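PDB 2GP4: 6-phosphogluconate dehydratase from Shewanella oneidensis, which catalyses the dehydration of 6-phosphogluconate to 2-keto-3-deoxy-6-phosphogluconate, the step that commits the sugar acid to the Entner-Doudoroff pathway. Local coordinates for residues S23-V28 / S344-A349. Residues are numbered along the deposited sequence; the frame is centred on the assembly and turned at random.
Sequences SVVQSV and SELSDA
Leu-346 reaches from helix 340-347 over the start of helix 23-51 and lies against Val-28 and Val-25, forming the densest part of this helix-to-helix contact. Its CG carbon rests 3.8 Å from Val-28 CG1, while the CD1 methyl touches the same valine methyl and CD2 meets Val-28 CB. The CB of Leu-346 does not itself point at the other helix; with CG anti to the carbonyl carbon (chi1 -77°), the branched end is carried across the gap, and CD2 comes down on the backbone at Val-25 CA, 3.8 Å away. Against Val-25 the leucine stands at about a right angle, its CD2 methyl 4.1 Å from Val-25 CG2. All three side chains are buried, and helix 304-316 packs against the same cluster, Ile-311 and Leu-315 touching Leu-346 and Val-308 touching Val-25.

Val-24 and Ala-349 make the more open side, both being partly exposed. Here the Ala-349 methyl sits 3.8 Å from Val-24 CB and at a similar distance from CG1. Because Val-24 CG1 is anti to its own nitrogen (chi1 172°), this methyl is directed at the other backbone and ends 3.3 Å from Glu-345 O. Glu-345 adds a looser touch, its CB 4.3 Å from Val-28 CG2; its carboxylate turns to Arg-31, about one turn beyond Val-28 on helix 23-51, in a salt bridge.

Ser-344, Ser-347 and Asp-348 bond instead to Leu-440, Lys-441 and Leu-442, placing 344-349 between the N-terminal helix and outermost strand 440-445 of the mixed sheet. No hydrogen bond joins the two segments; their contact is van der Waals packing of aliphatic groups, which favours burial over directional bonding, with the Glu-345 to Arg-31 salt bridge as an electrostatic tie at the partly exposed margin.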
loop_
_atom_site.group_PDB
_atom_site.type_symbol
_atom_site.label_atom_id
_atom_site.label_comp_id
_atom_site.label_asym_id
_atom_site.label_seq_id
_atom_site.Cartn_x
_atom_site.Cartn_y
_atom_site.Cartn_z
ATOM N N SER A 23 -6.584 18.831 -12.760
ATOM C CA SER A 23 -7.173 19.694 -11.721
ATOM C C SER A 23 -7.480 18.982 -10.393
ATOM O O SER A 23 -7.319 19.572 -9.332
ATOM C CB SER A 23 -8.413 20.427 -12.252
ATOM O OG SER A 23 -9.502 19.539 -12.457
ATOM N N VAL A 24 -7.903 17.722 -10.460
ATOM C CA VAL A 24 -8.224 16.943 -9.262
ATOM C C VAL A 24 -6.984 16.582 -8.443
ATOM O O VAL A 24 -6.996 16.670 -7.215
ATOM C CB VAL A 24 -8.989 15.652 -9.600
ATOM C CG1 VAL A 24 -9.131 14.771 -8.355
ATOM C CG2 VAL A 24 -10.352 15.983 -10.183
ATOM N N VAL A 25 -5.930 16.155 -9.129
ATOM C CA VAL A 25 -4.672 15.815 -8.484
ATOM C C VAL A 25 -4.021 17.073 -7.914
ATOM O O VAL A 25 -3.453 17.038 -6.826
ATOM C CB VAL A 25 -3.697 15.107 -9.460
ATOM C CG1 VAL A 25 -2.452 14.673 -8.732
ATOM C CG2 VAL A 25 -4.365 13.911 -10.114
ATOM N N GLN A 26 -4.110 18.182 -8.641
ATOM C CA GLN A 26 -3.570 19.444 -8.141
ATOM C C GLN A 26 -4.337 19.907 -6.904
ATOM O O GLN A 26 -3.733 20.349 -5.925
ATOM C CB GLN A 26 -3.568 20.528 -9.224
ATOM C CG GLN A 26 -2.782 21.791 -8.839
ATOM C CD GLN A 26 -1.321 21.510 -8.476
ATOM O OE1 GLN A 26 -0.972 21.406 -7.296
ATOM N NE2 GLN A 26 -0.469 21.381 -9.492
ATOM N N SER A 27 -5.661 19.774 -6.957
ATOM C CA SER A 27 -6.538 20.163 -5.862
ATOM C C SER A 27 -6.268 19.366 -4.585
ATOM O O SER A 27 -6.165 19.939 -3.500
ATOM C CB SER A 27 -8.003 20.002 -6.273
ATOM O OG SER A 27 -8.864 20.248 -5.179
ATOM N N VAL A 28 -6.169 18.047 -4.726
ATOM C CA VAL A 28 -5.978 17.155 -3.593
ATOM C C VAL A 28 -4.588 17.352 -2.986
ATOM O O VAL A 28 -4.442 17.358 -1.768
ATOM C CB VAL A 28 -6.241 15.671 -3.987
ATOM C CG1 VAL A 28 -5.853 14.707 -2.859
ATOM C CG2 VAL A 28 -7.705 15.481 -4.346
ATOM N N SER A 344 -10.182 8.650 -2.174
ATOM C CA SER A 344 -11.457 8.510 -2.865
ATOM C C SER A 344 -11.593 9.517 -4.006
ATOM O O SER A 344 -12.059 9.168 -5.091
ATOM C CB SER A 344 -12.607 8.668 -1.858
ATOM O OG SER A 344 -13.870 8.433 -2.442
ATOM N N GLU A 345 -11.162 10.753 -3.765
ATOM C CA GLU A 345 -11.256 11.812 -4.772
ATOM C C GLU A 345 -10.177 11.698 -5.852
ATOM O O GLU A 345 -10.419 12.040 -7.014
ATOM C CB GLU A 345 -11.304 13.205 -4.116
ATOM C CG GLU A 345 -12.638 13.449 -3.397
ATOM C CD GLU A 345 -12.643 14.610 -2.409
ATOM O OE1 GLU A 345 -11.688 15.419 -2.391
ATOM O OE2 GLU A 345 -13.637 14.713 -1.647
ATOM N N LEU A 346 -9.003 11.199 -5.476
ATOM C CA LEU A 346 -7.952 10.908 -6.451
ATOM C C LEU A 346 -8.358 9.760 -7.355
ATOM O O LEU A 346 -8.126 9.809 -8.570
ATOM C CB LEU A 346 -6.623 10.582 -5.770
ATOM C CG LEU A 346 -5.847 11.778 -5.217
ATOM C CD1 LEU A 346 -4.698 11.318 -4.357
ATOM C CD2 LEU A 346 -5.360 12.702 -6.338
ATOM N N SER A 347 -8.967 8.733 -6.756
ATOM C CA SER A 347 -9.414 7.544 -7.480
ATOM C C SER A 347 -10.307 7.911 -8.664
ATOM O O SER A 347 -10.157 7.355 -9.753
ATOM C CB SER A 347 -10.144 6.588 -6.536
ATOM O OG SER A 347 -10.672 5.475 -7.229
ATOM N N ASP A 348 -11.211 8.867 -8.445
ATOM C CA ASP A 348 -12.114 9.346 -9.490
ATOM C C ASP A 348 -11.395 9.902 -10.717
ATOM O O ASP A 348 -11.957 9.904 -11.813
ATOM C CB ASP A 348 -13.064 10.407 -8.933
ATOM C CG ASP A 348 -14.114 9.828 -8.016
ATOM O OD1 ASP A 348 -14.310 8.592 -7.991
ATOM O OD2 ASP A 348 -14.761 10.623 -7.313
ATOM N N ALA A 349 -10.162 10.369 -10.532
ATOM C CA ALA A 349 -9.385 10.938 -11.634
ATOM C C ALA A 349 -8.318 9.995 -12.211
ATOM O O ALA A 349 -7.810 10.231 -13.304
ATOM C CB ALA A 349 -8.753 12.252 -11.208
#